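Local atomic coordinates of glutamate receptor IIB,Glutamate receptor IIB (Drosophila melanogaster, PDB entry 4WXJ), a protein that binds the neurotransmitter glutamate through this extracellular two-lobed ligand-binding domain and, as a receptor subunit, probably gates a postsynaptic cation channel. Residues 44-49 against 92-97; 20-25 against 60-65; 228-233 against 238-243; 151-156 against 222-227. All blocks are in the same frame, centred on the assembly; numbering follows the deposited sequence.

Interactions 1, 2 and 3 gather in the first lobe; interaction 4, its centre about 20 Å from that of interaction 1, sets helix 149-155 of the second lobe against strand 214-230, which runs from the hinge into the first. Interactions 1 and 2 share one hydrophobic core: Val-44 CG2 rests 3.5 Å from Phe-22 CD2. Interaction 3 adjoins interaction 1, where Gly-93 N lies 2.7 Å from Ala-229 O in a probable hydrogen bond. Leu-97 O, 3.2 Å from Gly-227 N, probably bonds interaction 1 to interaction 4. The bound glutamate touches Asp-96, Leu-97 and Tyr-226; the side chain of Phe-22 is about 13 Å from the bound glutamate.

Interaction 1 (44-49 against 92-97). With GLU (glutamic acid), chain C.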
loop_
_atom_site.group_PDB
_atom_site.type_symbol
_atom_site.label_atom_id
_atom_site.label_comp_id
_atom_site.label_asym_id
_atom_site.label_seq_id
_atom_site.Cartn_x
_atom_site.Cartn_y
_atom_site.Cartn_z
ATOM N N VAL A 44 -2.634 -8.907 9.833
ATOM C CA VAL A 44 -2.586 -9.624 11.101
ATOM C C VAL A 44 -3.020 -11.074 10.896
ATOM O O VAL A 44 -2.334 -12.000 11.329
ATOM C CB VAL A 44 -3.478 -8.957 12.166
ATOM C CG1 VAL A 44 -3.474 -9.767 13.462
ATOM C CG2 VAL A 44 -3.010 -7.532 12.433
ATOM N N ASP A 45 -4.157 -11.265 10.235
ATOM C CA ASP A 45 -4.643 -12.606 9.924
ATOM C C ASP A 45 -3.628 -13.405 9.106
ATOM O O ASP A 45 -3.422 -14.592 9.359
ATOM C CB ASP A 45 -5.967 -12.534 9.157
ATOM C CG ASP A 45 -7.124 -12.061 10.019
ATOM O OD1 ASP A 45 -6.968 -11.983 11.256
ATOM O OD2 ASP A 45 -8.200 -11.777 9.449
ATOM N N LEU A 46 -2.997 -12.756 8.131
ATOM C CA LEU A 46 -2.097 -13.458 7.219
ATOM C C LEU A 46 -0.826 -13.924 7.930
ATOM O O LEU A 46 -0.290 -14.986 7.615
ATOM C CB LEU A 46 -1.740 -12.567 6.026
ATOM C CG LEU A 46 -0.790 -13.180 4.990
ATOM C CD1 LEU A 46 -1.322 -14.507 4.458
ATOM C CD2 LEU A 46 -0.547 -12.209 3.845
ATOM N N ILE A 47 -0.345 -13.135 8.885
ATOM C CA ILE A 47 0.836 -13.518 9.656
ATOM C C ILE A 47 0.493 -14.669 10.600
ATOM O O ILE A 47 1.294 -15.585 10.785
ATOM C CB ILE A 47 1.405 -12.331 10.466
ATOM C CG1 ILE A 47 1.977 -11.260 9.529
ATOM C CG2 ILE A 47 2.485 -12.803 11.442
ATOM C CD1 ILE A 47 3.199 -11.691 8.726
ATOM N N TYR A 48 -0.694 -14.616 11.199
ATOM C CA TYR A 48 -1.180 -15.713 12.033
ATOM C C TYR A 48 -1.288 -17.001 11.224
ATOM O O TYR A 48 -0.868 -18.066 11.677
ATOM C CB TYR A 48 -2.543 -15.376 12.645
ATOM C CG TYR A 48 -2.467 -14.696 13.995
ATOM C CD1 TYR A 48 -2.161 -15.419 15.140
ATOM C CD2 TYR A 48 -2.714 -13.337 14.127
ATOM C CE1 TYR A 48 -2.092 -14.804 16.377
ATOM C CE2 TYR A 48 -2.651 -12.713 15.359
ATOM C CZ TYR A 48 -2.339 -13.451 16.481
ATOM O OH TYR A 48 -2.275 -12.835 17.708
ATOM N N MET A 49 -1.858 -16.896 10.028
ATOM C CA MET A 49 -2.016 -18.046 9.146
ATOM C C MET A 49 -0.659 -18.601 8.725
ATOM O O MET A 49 -0.466 -19.816 8.673
ATOM C CB MET A 49 -2.836 -17.662 7.911
ATOM C CG MET A 49 -4.288 -17.329 8.211
ATOM S SD MET A 49 -5.059 -16.295 6.948
ATOM C CE MET A 49 -5.173 -17.449 5.586
ATOM N N ILE A 92 10.685 -9.412 9.353
ATOM C CA ILE A 92 9.557 -9.470 8.431
ATOM C C ILE A 92 8.859 -8.113 8.368
ATOM O O ILE A 92 8.585 -7.501 9.398
ATOM C CB ILE A 92 8.549 -10.567 8.854
ATOM C CG1 ILE A 92 9.170 -11.954 8.653
ATOM C CG2 ILE A 92 7.252 -10.450 8.056
ATOM C CD1 ILE A 92 8.340 -13.101 9.196
ATOM N N GLY A 93 8.588 -7.650 7.149
ATOM C CA GLY A 93 7.869 -6.407 6.925
ATOM C C GLY A 93 6.627 -6.658 6.091
ATOM O O GLY A 93 6.704 -7.299 5.043
ATOM N N ILE A 94 5.479 -6.166 6.551
ATOM C CA ILE A 94 4.217 -6.450 5.872
ATOM C C ILE A 94 3.157 -5.360 6.040
ATOM O O ILE A 94 3.041 -4.733 7.094
ATOM C CB ILE A 94 3.615 -7.788 6.361
ATOM C CG1 ILE A 94 2.337 -8.119 5.578
ATOM C CG2 ILE A 94 3.342 -7.737 7.864
ATOM C CD1 ILE A 94 1.807 -9.520 5.816
ATOM N N CYS A 95 2.402 -5.165 4.961
ATOM C CA CYS A 95 1.204 -4.328 4.896
ATOM C C CYS A 95 0.812 -4.331 3.424
ATOM O O CYS A 95 1.125 -5.284 2.711
ATOM C CB CYS A 95 1.442 -2.903 5.404
ATOM S SG CYS A 95 2.682 -1.974 4.477
ATOM N N ASP A 96 0.145 -3.280 2.956
ATOM C CA ASP A 96 0.026 -3.071 1.514
ATOM C C ASP A 96 1.373 -2.587 0.993
ATOM O O ASP A 96 1.518 -1.442 0.568
ATOM C CB ASP A 96 -1.079 -2.066 1.171
ATOM C CG ASP A 96 -0.999 -0.795 1.990
ATOM O OD1 ASP A 96 -0.595 -0.866 3.173
ATOM O OD2 ASP A 96 -1.344 0.276 1.446
ATOM N N LEU A 97 2.359 -3.477 1.046
ATOM C CA LEU A 97 3.733 -3.136 0.708
ATOM C C LEU A 97 4.019 -3.542 -0.730
ATOM O O LEU A 97 4.210 -4.720 -1.033
ATOM C CB LEU A 97 4.704 -3.821 1.676
ATOM C CG LEU A 97 6.167 -3.370 1.643
ATOM C CD1 LEU A 97 6.308 -1.903 2.032
ATOM C CD2 LEU A 97 6.996 -4.248 2.570
HETATM N N GLU C . 1.401 0.209 -1.453
HETATM C CA GLU C . 2.124 1.477 -1.746
HETATM C C GLU C . 3.584 1.364 -1.327
HETATM O O GLU C . 4.046 0.279 -0.970
HETATM C CB GLU C . 1.451 2.646 -1.030
HETATM C CG GLU C . 0.118 3.068 -1.630
HETATM C CD GLU C . 0.257 3.963 -2.854
HETATM O OE1 GLU C . -0.770 4.213 -3.520
HETATM O OE2 GLU C . 1.382 4.423 -3.154
HETATM O OXT GLU C . 4.337 2.341 -1.339
#
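In the buried core of the first lobe, Leu-46 and Ile-47 of helix 42-54 pack on Ile-92 and Ile-94, at the strand that leads into the glutamate pocket. Ile-47 and Ile-94 reach toward each other tip to tip, with their CD1 methyls 3.9 Å apart. The branch methyl of Ile-94 joins in, CG2 lying 4.0 Å from Ile-47 CD1, so the end of Ile-47 is held against two methyls of one partner. Ile-94 CG1 stands opposite the backbone N (chi1 -176°), which extends the longer branch toward the helix. Leu-46 crosses Ile-94 obliquely and brings its CD2 to 4.1 Å from Ile-94 CD1. Two residues back along the strand, Ile-92 CG2 closes the patch at 4.3 Å from Ile-47 CD1. The contact is wholly apolar and without a hydrogen bond; Leu-46 also touches Leu-253 and Leu-256 of helix 252-261.

Beyond the strand the chain bends through an inverse gamma turn centred on Asp-96, closed by a weak bond from Leu-97 N to Cys-95 O (2.7 Å). Asp-96 O accepts a hydrogen bond from the amino N of the bound glutamate at 2.6 Å, while Asp-96 OD2 is held by Tyr-68 OH and Asn-203 ND2. Arg-103, Thr-98, Ala-149, Thr-150 and Glu-200 give the ligand further hydrogen bonds. Helix packing on a parallel sheet whose strand end carries ligand-binding backbone is characteristic of the periplasmic-binding-protein fold of ionotropic glutamate receptors.

Interaction 2 (20-25 against 60-65)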
loop_
_atom_site.group_PDB
_atom_site.type_symbol
_atom_site.label_atom_id
_atom_site.label_comp_id
_atom_site.label_asym_id
_atom_site.label_seq_id
_atom_site.Cartn_x
_atom_site.Cartn_y
_atom_site.Cartn_z
ATOM N N PRO A 20 -7.391 -1.680 5.737
ATOM C CA PRO A 20 -7.807 -2.777 6.619
ATOM C C PRO A 20 -6.688 -3.768 6.943
ATOM O O PRO A 20 -6.966 -4.878 7.396
ATOM C CB PRO A 20 -8.906 -3.458 5.808
ATOM C CG PRO A 20 -8.463 -3.287 4.396
ATOM C CD PRO A 20 -7.728 -1.965 4.330
ATOM N N TYR A 21 -5.439 -3.369 6.727
ATOM C CA TYR A 21 -4.317 -4.293 6.853
ATOM C C TYR A 21 -3.852 -4.450 8.294
ATOM O O TYR A 21 -3.598 -5.564 8.753
ATOM C CB TYR A 21 -3.153 -3.820 5.978
ATOM C CG TYR A 21 -3.561 -3.581 4.544
ATOM C CD1 TYR A 21 -3.636 -4.631 3.638
ATOM C CD2 TYR A 21 -3.886 -2.307 4.098
ATOM C CE1 TYR A 21 -4.016 -4.418 2.328
ATOM C CE2 TYR A 21 -4.267 -2.085 2.792
ATOM C CZ TYR A 21 -4.336 -3.145 1.911
ATOM O OH TYR A 21 -4.709 -2.927 0.605
ATOM N N PHE A 22 -3.746 -3.333 9.006
ATOM C CA PHE A 22 -3.218 -3.338 10.363
ATOM C C PHE A 22 -3.696 -2.106 11.120
ATOM O O PHE A 22 -3.486 -0.979 10.677
ATOM C CB PHE A 22 -1.689 -3.386 10.331
ATOM C CG PHE A 22 -1.053 -3.578 11.675
ATOM C CD1 PHE A 22 -0.690 -2.488 12.448
ATOM C CD2 PHE A 22 -0.806 -4.849 12.161
ATOM C CE1 PHE A 22 -0.100 -2.664 13.683
ATOM C CE2 PHE A 22 -0.215 -5.032 13.394
ATOM C CZ PHE A 22 0.141 -3.937 14.155
ATOM N N SER A 23 -4.349 -2.326 12.256
ATOM C CA SER A 23 -4.850 -1.220 13.063
ATOM C C SER A 23 -5.065 -1.637 14.512
ATOM O O SER A 23 -5.079 -2.825 14.838
ATOM C CB SER A 23 -6.158 -0.682 12.481
ATOM O OG SER A 23 -7.161 -1.680 12.475
ATOM N N TRP A 24 -5.237 -0.643 15.374
ATOM C CA TRP A 24 -5.441 -0.886 16.795
ATOM C C TRP A 24 -6.867 -1.342 17.064
ATOM O O TRP A 24 -7.826 -0.671 16.684
ATOM C CB TRP A 24 -5.129 0.376 17.599
ATOM C CG TRP A 24 -3.689 0.773 17.539
ATOM C CD1 TRP A 24 -3.092 1.547 16.589
ATOM C CD2 TRP A 24 -2.662 0.411 18.468
ATOM N NE1 TRP A 24 -1.754 1.693 16.870
ATOM C CE2 TRP A 24 -1.466 1.004 18.018
ATOM C CE3 TRP A 24 -2.637 -0.356 19.637
ATOM C CZ2 TRP A 24 -0.258 0.854 18.696
ATOM C CZ3 TRP A 24 -1.438 -0.503 20.308
ATOM C CH2 TRP A 24 -0.265 0.099 19.837
ATOM N N ARG A 25 -7.000 -2.491 17.717
ATOM C CA ARG A 25 -8.312 -2.997 18.091
ATOM C C ARG A 25 -8.976 -2.081 19.107
ATOM O O ARG A 25 -8.323 -1.563 20.014
ATOM C CB ARG A 25 -8.206 -4.409 18.667
ATOM C CG ARG A 25 -8.017 -5.493 17.626
ATOM C CD ARG A 25 -7.902 -6.857 18.280
ATOM N NE ARG A 25 -9.130 -7.250 18.966
ATOM C CZ ARG A 25 -9.231 -8.287 19.792
ATOM N NH1 ARG A 25 -8.173 -9.048 20.050
ATOM N NH2 ARG A 25 -10.392 -8.564 20.368
ATOM N N PHE A 60 4.502 -8.197 16.570
ATOM C CA PHE A 60 4.213 -7.021 15.762
ATOM C C PHE A 60 4.836 -5.773 16.372
ATOM O O PHE A 60 4.622 -5.471 17.548
ATOM C CB PHE A 60 2.705 -6.820 15.609
ATOM C CG PHE A 60 2.074 -7.718 14.588
ATOM C CD1 PHE A 60 2.237 -7.472 13.235
ATOM C CD2 PHE A 60 1.307 -8.802 14.978
ATOM C CE1 PHE A 60 1.654 -8.296 12.290
ATOM C CE2 PHE A 60 0.720 -9.626 14.036
ATOM C CZ PHE A 60 0.895 -9.372 12.692
ATOM N N GLU A 61 5.612 -5.057 15.563
ATOM C CA GLU A 61 6.177 -3.771 15.959
ATOM C C GLU A 61 5.903 -2.724 14.883
ATOM O O GLU A 61 6.694 -2.572 13.953
ATOM C CB GLU A 61 7.682 -3.887 16.207
ATOM C CG GLU A 61 8.045 -4.757 17.402
ATOM C CD GLU A 61 9.487 -4.581 17.838
ATOM O OE1 GLU A 61 10.238 -3.859 17.149
ATOM O OE2 GLU A 61 9.869 -5.166 18.873
ATOM N N PRO A 62 4.772 -2.010 14.993
ATOM C CA PRO A 62 4.506 -0.945 14.020
ATOM C C PRO A 62 5.589 0.132 14.048
ATOM O O PRO A 62 5.943 0.620 15.122
ATOM C CB PRO A 62 3.147 -0.386 14.465
ATOM C CG PRO A 62 2.959 -0.859 15.863
ATOM C CD PRO A 62 3.666 -2.167 15.950
ATOM N N VAL A 63 6.109 0.487 12.877
ATOM C CA VAL A 63 7.230 1.419 12.783
ATOM C C VAL A 63 6.870 2.804 13.315
ATOM O O VAL A 63 5.730 3.255 13.188
ATOM C CB VAL A 63 7.731 1.548 11.326
ATOM C CG1 VAL A 63 8.216 0.204 10.818
ATOM C CG2 VAL A 63 6.639 2.103 10.418
ATOM N N ARG A 64 7.860 3.469 13.903
ATOM C CA ARG A 64 7.654 4.741 14.589
ATOM C C ARG A 64 7.108 5.832 13.669
ATOM O O ARG A 64 6.144 6.514 14.019
ATOM C CB ARG A 64 8.968 5.205 15.224
ATOM C CG ARG A 64 8.827 6.390 16.167
ATOM C CD ARG A 64 10.108 6.618 16.957
ATOM N NE ARG A 64 9.973 7.687 17.942
ATOM C CZ ARG A 64 10.893 7.986 18.854
ATOM N NH1 ARG A 64 12.023 7.294 18.918
ATOM N NH2 ARG A 64 10.683 8.977 19.710
ATOM N N ASP A 65 7.722 5.999 12.500
ATOM C CA ASP A 65 7.305 7.042 11.563
ATOM C C ASP A 65 6.046 6.658 10.780
ATOM O O ASP A 65 5.479 7.483 10.063
ATOM C CB ASP A 65 8.443 7.376 10.588
ATOM C CG ASP A 65 8.967 6.154 9.842
ATOM O OD1 ASP A 65 8.293 5.102 9.847
ATOM O OD2 ASP A 65 10.059 6.251 9.242
#
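Phe-22 wedges its ring against Phe-60 and Pro-62, meeting each with a different corner. On one side its CE2 stands over a face of the Phe-60 ring, 3.5 Å from Phe-60 CD1 and 3.7 Å from Phe-60 CG. The two rings are set obliquely, with centroids 5.2 Å apart and planes at 43°, and the side chains slide past each other in opposite directions. Toward the other side, Phe-22 CE1 comes within 4.0 Å of Pro-62 CB; here the two side chains cross at about a right angle. Phe-60 and Pro-62 alternate along strand 57-62 with Glu-61, whose side chain turns off this face, so the two apolar residues address Phe-22 together.

Torsion at chi1 (-172°) puts the Phe-22 ring opposite its backbone N and carries it inward from the loop; a classic beta bulge at Tyr-21 and Phe-22 shapes the backbone that presents it. In the next shell, Phe-39 meets the Phe-22 ring, and also touches Phe-60 and Pro-62, while Thr-15 of strand 10-15 adds to the packing on Phe-22. Phe-58 meets the Phe-60 ring. Tyr-21 faces elsewhere, its OH hydrogen-bonded to Asn-203. The cluster joins the small hairpin of strands 23-24 and 39-40 to the edge strand of the three-stranded parallel sheet, within the first lobe of the glutamate receptor ligand-binding fold.

Interaction 3 (228-233 against 238-243); sequences IAVPLN and SNLSVG
This is a small, buried apolar contact between a strand end and the helix that follows it after a short connection: Ile-228 and Val-230, finishing strand 214-230, receive Leu-240 from the first turn of helix 237-250. The site is in the first lobe, which the long strand enters from the hinge. Leu-240 does the work with a single methyl. Its CD1 lies 3.9 Å from Val-230 CG1 and 4.4 Å from Ile-228 CG2, so that one branch end is shared between two strand residues. The nearest CA atoms, of Ile-228 and Leu-240, are 8.4 Å apart, leaving the gap to side chains alone; no hydrogen bond bridges it.

Alternation along the strand explains the pairing, because Ile-228 and Val-230 present their side chains to the helix while Ala-229 turns its own the other way. Val-230 CG1 lies opposite the carbonyl carbon (chi1 -60°), beside the backbone N, and Val-230 and Leu-240 slide past each other in opposite directions. Leu-240 CD1 is anti to CA (chi2 171°), which carries it outward from the helix to the strand.

Bonds nearby anchor the strand and the helix. Ile-228 N is hydrogen-bonded to Thr-110 OG1, and Ser-241 OG, next to Leu-240, ties the helix to strand 108-123 through Val-111 N and also bonds Arg-237 O within the helix. Phe-236, in the connection, also touches Val-230, and Phe-56 touches Leu-240. A short strand-to-helix connection of this kind, returning the chain to the first lobe after the second hinge strand, belongs to the bilobed glutamate-receptor ligand-binding domain.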
loop_
_atom_site.group_PDB
_atom_site.type_symbol
_atom_site.label_atom_id
_atom_site.label_comp_id
_atom_site.label_asym_id
_atom_site.label_seq_id
_atom_site.Cartn_x
_atom_site.Cartn_y
_atom_site.Cartn_z
ATOM N N ILE A 228 5.636 -9.757 1.105
ATOM C CA ILE A 228 6.243 -9.649 2.422
ATOM C C ILE A 228 7.723 -9.343 2.251
ATOM O O ILE A 228 8.437 -10.062 1.551
ATOM C CB ILE A 228 6.059 -10.936 3.248
ATOM C CG1 ILE A 228 4.576 -11.138 3.574
ATOM C CG2 ILE A 228 6.892 -10.867 4.532
ATOM C CD1 ILE A 228 4.268 -12.400 4.365
ATOM N N ALA A 229 8.177 -8.272 2.891
ATOM C CA ALA A 229 9.572 -7.863 2.802
ATOM C C ALA A 229 10.407 -8.563 3.870
ATOM O O ALA A 229 9.991 -8.667 5.025
ATOM C CB ALA A 229 9.690 -6.354 2.941
ATOM N N VAL A 230 11.577 -9.050 3.469
ATOM C CA VAL A 230 12.531 -9.651 4.393
ATOM C C VAL A 230 13.941 -9.184 4.040
ATOM O O VAL A 230 14.180 -8.737 2.917
ATOM C CB VAL A 230 12.471 -11.193 4.361
ATOM C CG1 VAL A 230 11.082 -11.683 4.748
ATOM C CG2 VAL A 230 12.863 -11.723 2.982
ATOM N N PRO A 231 14.881 -9.283 4.994
ATOM C CA PRO A 231 16.262 -8.886 4.698
ATOM C C PRO A 231 16.845 -9.690 3.542
ATOM O O PRO A 231 16.467 -10.847 3.360
ATOM C CB PRO A 231 17.006 -9.181 6.005
ATOM C CG PRO A 231 15.952 -9.194 7.054
ATOM C CD PRO A 231 14.728 -9.733 6.388
ATOM N N LEU A 232 17.737 -9.077 2.770
ATOM C CA LEU A 232 18.342 -9.737 1.617
ATOM C C LEU A 232 18.965 -11.076 1.995
ATOM O O LEU A 232 19.717 -11.172 2.965
ATOM C CB LEU A 232 19.396 -8.829 0.976
ATOM C CG LEU A 232 18.842 -7.717 0.084
ATOM C CD1 LEU A 232 19.900 -6.662 -0.185
ATOM C CD2 LEU A 232 18.314 -8.288 -1.230
ATOM N N ASN A 233 18.624 -12.105 1.224
ATOM C CA ASN A 233 19.168 -13.445 1.411
ATOM C C ASN A 233 18.824 -14.043 2.774
ATOM O O ASN A 233 19.617 -14.784 3.353
ATOM C CB ASN A 233 20.686 -13.423 1.218
ATOM C CG ASN A 233 21.090 -12.808 -0.107
ATOM O OD1 ASN A 233 20.514 -13.122 -1.149
ATOM N ND2 ASN A 233 22.075 -11.919 -0.073
ATOM N N SER A 238 12.070 -18.463 1.472
ATOM C CA SER A 238 11.411 -19.555 0.765
ATOM C C SER A 238 10.331 -20.189 1.628
ATOM O O SER A 238 9.261 -20.550 1.138
ATOM C CB SER A 238 12.431 -20.616 0.347
ATOM O OG SER A 238 13.381 -20.082 -0.559
ATOM N N ASN A 239 10.620 -20.324 2.917
ATOM C CA ASN A 239 9.661 -20.885 3.856
ATOM C C ASN A 239 8.382 -20.050 3.894
ATOM O O ASN A 239 7.278 -20.592 3.929
ATOM C CB ASN A 239 10.287 -20.985 5.249
ATOM C CG ASN A 239 9.309 -21.471 6.300
ATOM O OD1 ASN A 239 9.284 -20.958 7.418
ATOM N ND2 ASN A 239 8.494 -22.460 5.947
ATOM N N LEU A 240 8.533 -18.730 3.869
ATOM C CA LEU A 240 7.380 -17.835 3.838
ATOM C C LEU A 240 6.649 -17.913 2.497
ATOM O O LEU A 240 5.419 -17.892 2.450
ATOM C CB LEU A 240 7.813 -16.393 4.111
ATOM C CG LEU A 240 8.119 -16.023 5.566
ATOM C CD1 LEU A 240 8.751 -14.642 5.642
ATOM C CD2 LEU A 240 6.861 -16.071 6.420
ATOM N N SER A 241 7.411 -18.006 1.411
ATOM C CA SER A 241 6.832 -18.025 0.071
ATOM C C SER A 241 6.006 -19.285 -0.180
ATOM O O SER A 241 4.916 -19.215 -0.749
ATOM C CB SER A 241 7.931 -17.908 -0.985
ATOM O OG SER A 241 8.514 -16.617 -0.969
ATOM N N VAL A 242 6.529 -20.434 0.237
ATOM C CA VAL A 242 5.816 -21.697 0.071
ATOM C C VAL A 242 4.519 -21.663 0.874
ATOM O O VAL A 242 3.497 -22.200 0.444
ATOM C CB VAL A 242 6.682 -22.899 0.510
ATOM C CG1 VAL A 242 5.862 -24.185 0.531
ATOM C CG2 VAL A 242 7.875 -23.060 -0.424
ATOM N N GLY A 243 4.568 -21.023 2.037
ATOM C CA GLY A 243 3.394 -20.860 2.876
ATOM C C GLY A 243 2.318 -20.010 2.221
ATOM O O GLY A 243 1.139 -20.366 2.241
#

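Interaction 4 (151-156 against 222-227)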
loop_
_atom_site.group_PDB
_atom_site.type_symbol
_atom_site.label_atom_id
_atom_site.label_comp_id
_atom_site.label_asym_id
_atom_site.label_seq_id
_atom_site.Cartn_x
_atom_site.Cartn_y
_atom_site.Cartn_z
ATOM N N SER A 151 3.558 6.779 -6.768
ATOM C CA SER A 151 4.456 7.824 -7.257
ATOM C C SER A 151 5.505 7.229 -8.187
ATOM O O SER A 151 5.873 7.840 -9.191
ATOM C CB SER A 151 5.147 8.545 -6.099
ATOM O OG SER A 151 4.277 9.480 -5.488
ATOM N N VAL A 152 5.988 6.038 -7.839
ATOM C CA VAL A 152 6.997 5.355 -8.642
ATOM C C VAL A 152 6.463 5.034 -10.031
ATOM O O VAL A 152 7.200 5.101 -11.013
ATOM C CB VAL A 152 7.476 4.050 -7.965
ATOM C CG1 VAL A 152 8.432 3.282 -8.877
ATOM C CG2 VAL A 152 8.143 4.352 -6.631
ATOM N N TYR A 153 5.183 4.678 -10.110
ATOM C CA TYR A 153 4.575 4.311 -11.385
ATOM C C TYR A 153 4.681 5.454 -12.388
ATOM O O TYR A 153 4.930 5.233 -13.569
ATOM C CB TYR A 153 3.105 3.919 -11.194
ATOM C CG TYR A 153 2.365 3.710 -12.500
ATOM C CD1 TYR A 153 1.681 4.754 -13.109
ATOM C CD2 TYR A 153 2.357 2.470 -13.126
ATOM C CE1 TYR A 153 1.009 4.571 -14.305
ATOM C CE2 TYR A 153 1.686 2.276 -14.323
ATOM C CZ TYR A 153 1.015 3.330 -14.907
ATOM O OH TYR A 153 0.349 3.141 -16.096
ATOM N N PHE A 154 4.491 6.679 -11.907
ATOM C CA PHE A 154 4.525 7.851 -12.774
ATOM C C PHE A 154 5.936 8.413 -12.935
ATOM O O PHE A 154 6.339 8.776 -14.039
ATOM C CB PHE A 154 3.591 8.932 -12.228
ATOM C CG PHE A 154 2.137 8.560 -12.296
ATOM C CD1 PHE A 154 1.438 8.664 -13.486
ATOM C CD2 PHE A 154 1.470 8.105 -11.170
ATOM C CE1 PHE A 154 0.101 8.319 -13.553
ATOM C CE2 PHE A 154 0.133 7.759 -11.231
ATOM C CZ PHE A 154 -0.552 7.867 -12.424
ATOM N N SER A 155 6.688 8.478 -11.843
ATOM C CA SER A 155 8.006 9.108 -11.872
ATOM C C SER A 155 9.023 8.306 -12.691
ATOM O O SER A 155 9.975 8.873 -13.226
ATOM C CB SER A 155 8.530 9.314 -10.447
ATOM O OG SER A 155 8.773 8.078 -9.798
ATOM N N GLU A 156 8.814 6.995 -12.800
ATOM C CA GLU A 156 9.752 6.119 -13.505
ATOM C C GLU A 156 9.325 5.804 -14.940
ATOM O O GLU A 156 10.103 5.249 -15.715
ATOM C CB GLU A 156 9.929 4.807 -12.734
ATOM C CG GLU A 156 10.593 4.967 -11.374
ATOM C CD GLU A 156 12.031 5.443 -11.478
ATOM O OE1 GLU A 156 12.784 4.892 -12.311
ATOM O OE2 GLU A 156 12.405 6.372 -10.731
ATOM N N GLY A 222 -1.823 -0.589 -14.865
ATOM C CA GLY A 222 -0.608 -1.037 -14.213
ATOM C C GLY A 222 -0.752 -2.435 -13.641
ATOM O O GLY A 222 -1.866 -2.928 -13.456
ATOM N N GLU A 223 0.386 -3.069 -13.370
ATOM C CA GLU A 223 0.429 -4.388 -12.741
ATOM C C GLU A 223 1.336 -4.344 -11.519
ATOM O O GLU A 223 2.560 -4.374 -11.650
ATOM C CB GLU A 223 0.935 -5.449 -13.723
ATOM C CG GLU A 223 0.013 -5.731 -14.897
ATOM C CD GLU A 223 0.578 -6.789 -15.831
ATOM O OE1 GLU A 223 1.296 -7.695 -15.351
ATOM O OE2 GLU A 223 0.312 -6.711 -17.049
ATOM N N LYS A 224 0.733 -4.274 -10.337
ATOM C CA LYS A 224 1.492 -4.164 -9.095
ATOM C C LYS A 224 1.209 -5.348 -8.175
ATOM O O LYS A 224 0.195 -6.030 -8.321
ATOM C CB LYS A 224 1.166 -2.843 -8.394
ATOM C CG LYS A 224 1.349 -1.608 -9.274
ATOM C CD LYS A 224 2.773 -1.479 -9.820
ATOM C CE LYS A 224 2.868 -0.403 -10.895
ATOM N NZ LYS A 224 4.131 -0.510 -11.680
ATOM N N HIS A 225 2.120 -5.582 -7.232
ATOM C CA HIS A 225 2.034 -6.728 -6.333
ATOM C C HIS A 225 2.393 -6.348 -4.902
ATOM O O HIS A 225 3.314 -5.561 -4.679
ATOM C CB HIS A 225 2.971 -7.852 -6.791
ATOM C CG HIS A 225 2.939 -8.120 -8.267
ATOM N ND1 HIS A 225 2.002 -8.935 -8.850
ATOM C CD2 HIS A 225 3.749 -7.688 -9.263
ATOM C CE1 HIS A 225 2.224 -8.990 -10.157
ATOM N NE2 HIS A 225 3.275 -8.248 -10.429
ATOM N N TYR A 226 1.669 -6.918 -3.941
ATOM C CA TYR A 226 2.053 -6.840 -2.535
ATOM C C TYR A 226 2.872 -8.065 -2.162
ATOM O O TYR A 226 2.492 -9.192 -2.480
ATOM C CB TYR A 226 0.834 -6.757 -1.616
ATOM C CG TYR A 226 -0.004 -5.507 -1.749
ATOM C CD1 TYR A 226 0.521 -4.332 -2.272
ATOM C CD2 TYR A 226 -1.329 -5.504 -1.337
ATOM C CE1 TYR A 226 -0.257 -3.194 -2.385
ATOM C CE2 TYR A 226 -2.109 -4.374 -1.445
ATOM C CZ TYR A 226 -1.570 -3.224 -1.970
ATOM O OH TYR A 226 -2.355 -2.099 -2.073
ATOM N N GLY A 227 3.985 -7.838 -1.472
ATOM C CA GLY A 227 4.839 -8.916 -1.014
ATOM C C GLY A 227 5.310 -8.676 0.407
ATOM O O GLY A 227 5.365 -7.536 0.869
#
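Tyr-153 on helix 149-155 and Gly-222, where the chain turns a corner into strand 223-227 at a positive phi (87°), have the nearest CA atoms, 8.0 Å apart. Gly-222 offers a bare CA, which lies 4.0 Å from Tyr-153 CE2. Lys-224, two residues on, crosses the tyrosine at about a right angle: Lys-224 CE is 3.7 Å from Tyr-153 CD2. Lys-224 NZ, 3.8 Å from Tyr-153 CD2, is at the ring's edge and in its plane, so the ammonium group does not lie over the aromatic face. The lysine bends at chi2 (-58°) and then runs extended, which carries its CE and NZ to the ring. Tyr-153 CD1, for its part, is over the centre of the Phe-154 ring. The helix is braced from within at Ser-151 O, which accepts hydrogen bonds from Ser-155 N at 2.8 Å and from Ser-155 OG at 3.0 Å, the hydroxyl coming from above the carbonyl plane.

Pocket residues flank the contact: Lys-224 is about 4 Å from Thr-98, side chain to side chain, and Tyr-226 OH bonds to Glu-200 OE1. Tyr-153 also meets Phe-221 and touches Ile-118. The surface contact thus sets the helix that begins with the glutamate-binding Ala-149 and Thr-150 against strand 214-230, which pairs antiparallel with strand 108-123, while Phe-154 packs on helix 160-171.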